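Beta-lactamase (Chitinophaga pinensis, PDB 6N36) probably hydrolyses the amide bond of beta-lactam rings with two bound zinc ions, as a metallo-beta-lactamase. Local coordinates at residues 23-26 with 27-31; 225-229 with 230-234. All coordinates share one frame; numbering follows the deposited sequence.

Interaction 1: residues 23-26 with 27-31; sequences FRIA and GNLYY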
loop_
_atom_site.group_PDB
_atom_site.type_symbol
_atom_site.label_atom_id
_atom_site.label_comp_id
_atom_site.label_asym_id
_atom_site.label_seq_id
_atom_site.Cartn_x
_atom_site.Cartn_y
_atom_site.Cartn_z
ATOM N N PHE A 23 13.953 7.816 -4.136
ATOM C CA PHE A 23 14.956 7.999 -3.095
ATOM C C PHE A 23 14.983 6.817 -2.144
ATOM O O PHE A 23 13.984 6.115 -1.992
ATOM C CB PHE A 23 14.702 9.306 -2.349
ATOM C CG PHE A 23 13.462 9.380 -1.493
ATOM C CD1 PHE A 23 12.211 9.657 -2.032
ATOM C CD2 PHE A 23 13.527 9.065 -0.145
ATOM C CE1 PHE A 23 11.089 9.727 -1.214
ATOM C CE2 PHE A 23 12.411 9.166 0.677
ATOM C CZ PHE A 23 11.174 9.433 0.130
ATOM N N ARG A 24 16.119 6.684 -1.481
ATOM C CA ARG A 24 16.320 5.676 -0.437
ATOM C C ARG A 24 15.696 6.189 0.859
ATOM O O ARG A 24 16.004 7.321 1.344
ATOM C CB ARG A 24 17.821 5.490 -0.232
ATOM C CG ARG A 24 18.170 4.394 0.746
ATOM C CD ARG A 24 19.699 4.412 0.876
ATOM N NE ARG A 24 20.156 3.441 1.838
ATOM C CZ ARG A 24 21.269 3.556 2.539
ATOM N NH1 ARG A 24 21.952 4.689 2.539
ATOM N NH2 ARG A 24 21.576 2.591 3.387
ATOM N N ILE A 25 14.746 5.417 1.384
ATOM C CA ILE A 25 14.085 5.790 2.659
ATOM C C ILE A 25 14.998 5.405 3.818
ATOM O O ILE A 25 15.302 6.272 4.672
ATOM C CB ILE A 25 12.705 5.101 2.725
ATOM C CG1 ILE A 25 11.779 5.576 1.602
ATOM C CG2 ILE A 25 12.117 5.317 4.118
ATOM C CD1 ILE A 25 10.576 4.677 1.382
ATOM N N ALA A 26 15.328 4.134 3.900
ATOM C CA ALA A 26 16.026 3.537 5.052
ATOM C C ALA A 26 16.585 2.207 4.580
ATOM O O ALA A 26 15.817 1.389 4.086
ATOM C CB ALA A 26 15.097 3.360 6.210
ATOM N N GLY A 27 17.892 1.994 4.714
ATOM C CA GLY A 27 18.418 0.674 4.351
ATOM C C GLY A 27 18.167 0.361 2.874
ATOM O O GLY A 27 18.415 1.223 1.996
ATOM N N ASN A 28 17.610 -0.824 2.648
ATOM C CA ASN A 28 17.263 -1.382 1.320
ATOM C C ASN A 28 15.815 -1.069 0.925
ATOM O O ASN A 28 15.277 -1.769 0.049
ATOM C CB ASN A 28 17.578 -2.874 1.272
ATOM C CG ASN A 28 16.853 -3.696 2.315
ATOM O OD1 ASN A 28 16.694 -3.289 3.484
ATOM N ND2 ASN A 28 16.426 -4.872 1.925
ATOM N N LEU A 29 15.172 -0.127 1.586
ATOM C CA LEU A 29 13.794 0.304 1.245
ATOM C C LEU A 29 13.839 1.645 0.529
ATOM O O LEU A 29 14.446 2.621 1.045
ATOM C CB LEU A 29 12.980 0.431 2.528
ATOM C CG LEU A 29 11.623 1.089 2.352
ATOM C CD1 LEU A 29 10.672 0.255 1.510
ATOM C CD2 LEU A 29 10.992 1.406 3.702
ATOM N N TYR A 30 13.273 1.678 -0.647
ATOM C CA TYR A 30 13.289 2.845 -1.546
ATOM C C TYR A 30 11.839 3.250 -1.847
ATOM O O TYR A 30 10.924 2.403 -2.010
ATOM C CB TYR A 30 13.989 2.523 -2.864
ATOM C CG TYR A 30 15.431 2.140 -2.693
ATOM C CD1 TYR A 30 15.779 0.839 -2.343
ATOM C CD2 TYR A 30 16.451 3.062 -2.838
ATOM C CE1 TYR A 30 17.091 0.469 -2.119
ATOM C CE2 TYR A 30 17.783 2.680 -2.668
ATOM C CZ TYR A 30 18.099 1.386 -2.267
ATOM O OH TYR A 30 19.411 0.961 -2.094
ATOM N N TYR A 31 11.682 4.552 -2.041
ATOM C CA TYR A 31 10.449 5.184 -2.542
ATOM C C TYR A 31 10.573 5.301 -4.059
ATOM O O TYR A 31 11.525 5.913 -4.544
ATOM C CB TYR A 31 10.223 6.571 -1.951
ATOM C CG TYR A 31 8.872 7.156 -2.309
ATOM C CD1 TYR A 31 7.753 6.885 -1.535
ATOM C CD2 TYR A 31 8.681 7.932 -3.458
ATOM C CE1 TYR A 31 6.519 7.382 -1.861
ATOM C CE2 TYR A 31 7.436 8.442 -3.781
ATOM C CZ TYR A 31 6.357 8.210 -2.955
ATOM O OH TYR A 31 5.104 8.666 -3.252
#
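F23 and Y31 face each other as an antiparallel hydrogen-bonded pair. Y31 N gives a bond to F23 O (2.8 Å), and F23 N returns one to Y31 O (3.1 Å). Past the next pair, R24 with Y30, the register slips by one residue. L29 O is gripped twice, by I25 N at 2.8 Å and by A26 N in a weaker bond, while A26 O accepts L29 N (3.0 Å) to close the turn. The carbonyl of G27 is taken by a side chain: R24, extended from CG to NE with CG anti to the backbone N (chi1 -175°), brings NE to G27 O at 2.8 Å in a nearly straight bond lying in the guanidinium plane. At the turn, G27 N is held by the hydroxyl of Y242, and N28 ND2 by T43 O. Side chains pack on both faces of the hairpin. On the face of F23, L29 and Y31, Y31 CB sits over the F23 ring, 3.7 Å from its centroid, and the ring planes lie 23° apart with little overlap; I25 CD1 packs on L29 CG (3.9 Å) and on Y31 CB. On the other face R24 CB and CG cross the Y30 ring obliquely at CE2. The whole is a tight beta hairpin, closed by a type II' turn with G27 and N28 at its corners and carrying a classic beta bulge, at the outer edge of the seven-stranded sheet.

Interaction 2: residues 225-229 with 230-234; sequences PHAGQ and YELHK. With ZN (zinc ion), chain B.
A227 and L232 touch through their CB atoms, 3.9 Å apart, beside the bond from L232 N to A227 O (3.0 Å). The carbonyl of A227, at the start of a short, weakly bonded helical turn, thus reaches across it to the start of helix 232-235. Y230 N adds a weak bond to that oxygen, and water 1 gives it another weak one while accepting one from H233 N. E231, at the N-cap position with positive phi (57°), makes the bend. Y230 has its CG between the backbone N and the carbonyl carbon (chi1 65°), which turns the ring back along the preceding residues: H226 O lies at the ring edge, 3.4 Å from CD1, while CE1 nears A227 CA. Next to this turn H226 NE2 binds zinc at 2.1 Å, with D87, H88 and water 2 (2.0 Å) completing the shell. Behind the metal ligand, D36 takes H226 ND1 through OD2 and reaches A227 N weakly through OD1, and the backbones of D36 and A227 are hydrogen-bonded as well. H226 O receives Q229 N (3.0 Å), fixing the turn just after the ligand. Further out, the A227 methyl lies obliquely against the H233 ring, at CD2 and NE2; H233 NE2 is bonded to Y35 O, its ring stacked on Y35. The adjacent residues Y35 and D36 thus each anchor one of the two histidines. W222 and L223 of strand 221-223 pack on Y230. K234 NZ meets E231 OE1 at 3.3 Å in a salt bridge, on the syn side but 30° out of the carboxylate plane. With ND1 bonded to a carboxylate and NE2 on the metal, the H226 imidazole is fixed in rotation, and D36 probably makes it a more electron-rich ligand.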
loop_
_atom_site.group_PDB
_atom_site.type_symbol
_atom_site.label_atom_id
_atom_site.label_comp_id
_atom_site.label_asym_id
_atom_site.label_seq_id
_atom_site.Cartn_x
_atom_site.Cartn_y
_atom_site.Cartn_z
ATOM N N PRO A 225 0.125 4.717 1.763
ATOM C CA PRO A 225 -0.066 4.691 0.328
ATOM C C PRO A 225 -0.310 6.058 -0.306
ATOM O O PRO A 225 -0.174 6.121 -1.500
ATOM C CB PRO A 225 -1.296 3.799 0.143
ATOM C CG PRO A 225 -1.305 2.908 1.344
ATOM C CD PRO A 225 -0.840 3.819 2.455
ATOM N N HIS A 226 -0.738 7.052 0.470
ATOM C CA HIS A 226 -0.969 8.412 -0.035
ATOM C C HIS A 226 -0.067 9.362 0.742
ATOM O O HIS A 226 -0.093 9.345 1.975
ATOM C CB HIS A 226 -2.436 8.806 0.093
ATOM C CG HIS A 226 -3.315 8.096 -0.870
ATOM N ND1 HIS A 226 -3.474 8.517 -2.206
ATOM C CD2 HIS A 226 -4.032 6.961 -0.732
ATOM C CE1 HIS A 226 -4.304 7.686 -2.810
ATOM N NE2 HIS A 226 -4.652 6.723 -1.955
ATOM N N ALA A 227 0.594 10.276 0.032
ATOM C CA ALA A 227 1.560 11.207 0.649
ATOM C C ALA A 227 0.897 12.000 1.786
ATOM O O ALA A 227 1.589 12.282 2.774
ATOM C CB ALA A 227 2.026 12.160 -0.437
ATOM N N GLY A 228 -0.331 12.451 1.604
ATOM C CA GLY A 228 -0.988 13.345 2.585
ATOM C C GLY A 228 -1.252 12.618 3.897
ATOM O O GLY A 228 -1.348 13.295 4.961
ATOM N N GLN A 229 -1.387 11.289 3.865
ATOM C CA GLN A 229 -1.714 10.505 5.077
ATOM C C GLN A 229 -0.557 10.568 6.068
ATOM O O GLN A 229 -0.822 10.441 7.264
ATOM C CB GLN A 229 -2.065 9.072 4.690
ATOM C CG GLN A 229 -3.427 9.064 4.031
ATOM C CD GLN A 229 -3.840 7.725 3.519
ATOM O OE1 GLN A 229 -2.994 6.904 3.140
ATOM N NE2 GLN A 229 -5.167 7.582 3.443
ATOM N N TYR A 230 0.692 10.697 5.610
ATOM C CA TYR A 230 1.892 10.690 6.489
ATOM C C TYR A 230 2.727 11.934 6.247
ATOM O O TYR A 230 3.835 11.953 6.763
ATOM C CB TYR A 230 2.700 9.407 6.352
ATOM C CG TYR A 230 3.354 9.139 5.022
ATOM C CD1 TYR A 230 2.625 8.841 3.884
ATOM C CD2 TYR A 230 4.734 9.168 4.898
ATOM C CE1 TYR A 230 3.230 8.539 2.673
ATOM C CE2 TYR A 230 5.354 8.905 3.688
ATOM C CZ TYR A 230 4.607 8.588 2.564
ATOM O OH TYR A 230 5.177 8.318 1.349
ATOM N N GLU A 231 2.188 12.928 5.534
ATOM C CA GLU A 231 2.846 14.244 5.315
ATOM C C GLU A 231 4.223 14.036 4.677
ATOM O O GLU A 231 5.194 14.677 5.091
ATOM C CB GLU A 231 2.848 14.994 6.647
ATOM C CG GLU A 231 1.447 15.398 7.048
ATOM C CD GLU A 231 0.911 16.669 6.411
ATOM O OE1 GLU A 231 1.251 16.997 5.230
ATOM O OE2 GLU A 231 0.170 17.375 7.124
ATOM N N LEU A 232 4.325 13.169 3.657
ATOM C CA LEU A 232 5.594 12.945 2.936
ATOM C C LEU A 232 6.296 14.272 2.637
ATOM O O LEU A 232 7.479 14.313 2.871
ATOM C CB LEU A 232 5.335 12.206 1.617
ATOM C CG LEU A 232 6.523 12.041 0.676
ATOM C CD1 LEU A 232 7.669 11.296 1.326
ATOM C CD2 LEU A 232 6.049 11.346 -0.606
ATOM N N HIS A 233 5.585 15.242 2.074
ATOM C CA HIS A 233 6.217 16.433 1.458
ATOM C C HIS A 233 6.537 17.450 2.536
ATOM O O HIS A 233 7.318 18.361 2.200
ATOM C CB HIS A 233 5.324 17.008 0.381
ATOM C CG HIS A 233 5.167 15.996 -0.695
ATOM N ND1 HIS A 233 6.240 15.565 -1.423
ATOM C CD2 HIS A 233 4.083 15.330 -1.122
ATOM C CE1 HIS A 233 5.820 14.638 -2.283
ATOM N NE2 HIS A 233 4.501 14.470 -2.104
ATOM N N LYS A 234 6.122 17.203 3.780
ATOM C CA LYS A 234 6.641 18.006 4.922
ATOM C C LYS A 234 7.869 17.331 5.530
ATOM O O LYS A 234 8.680 18.063 6.161
ATOM C CB LYS A 234 5.542 18.271 5.947
ATOM C CG LYS A 234 4.478 19.240 5.454
ATOM C CD LYS A 234 3.318 19.413 6.428
ATOM C CE LYS A 234 2.443 20.601 6.082
ATOM N NZ LYS A 234 1.392 20.263 5.100
HETATM ZN ZN ZN B . -5.815 5.104 -2.528
HETATM O O HOH W 1 2.613 15.238 1.976
HETATM O O HOH W 2 -6.856 4.681 -0.852
#

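Overall arrangement
Interaction 1 closes before interaction 2 begins along the chain, yet the two touch in space, their centres about 16 Å apart. The join is van der Waals packing: Y31 CE1 lies 3.6 Å from Y230 OH, Y31 OH 3.9 Å from L232 CD2, and F23 CZ 4.1 Å from L232 CD1. The edge hairpin of the seven-stranded sheet therefore packs on the segment that follows strand 221-223, an outer strand of the five-stranded sheet. Only interaction 2 supplies a zinc ligand, H226, whose side chain is also about 5 Å from the second zinc ion, held by H83, H85 and H160. The hairpin stands farther back, with the Y31 side chain about 12 Å from a zinc ion.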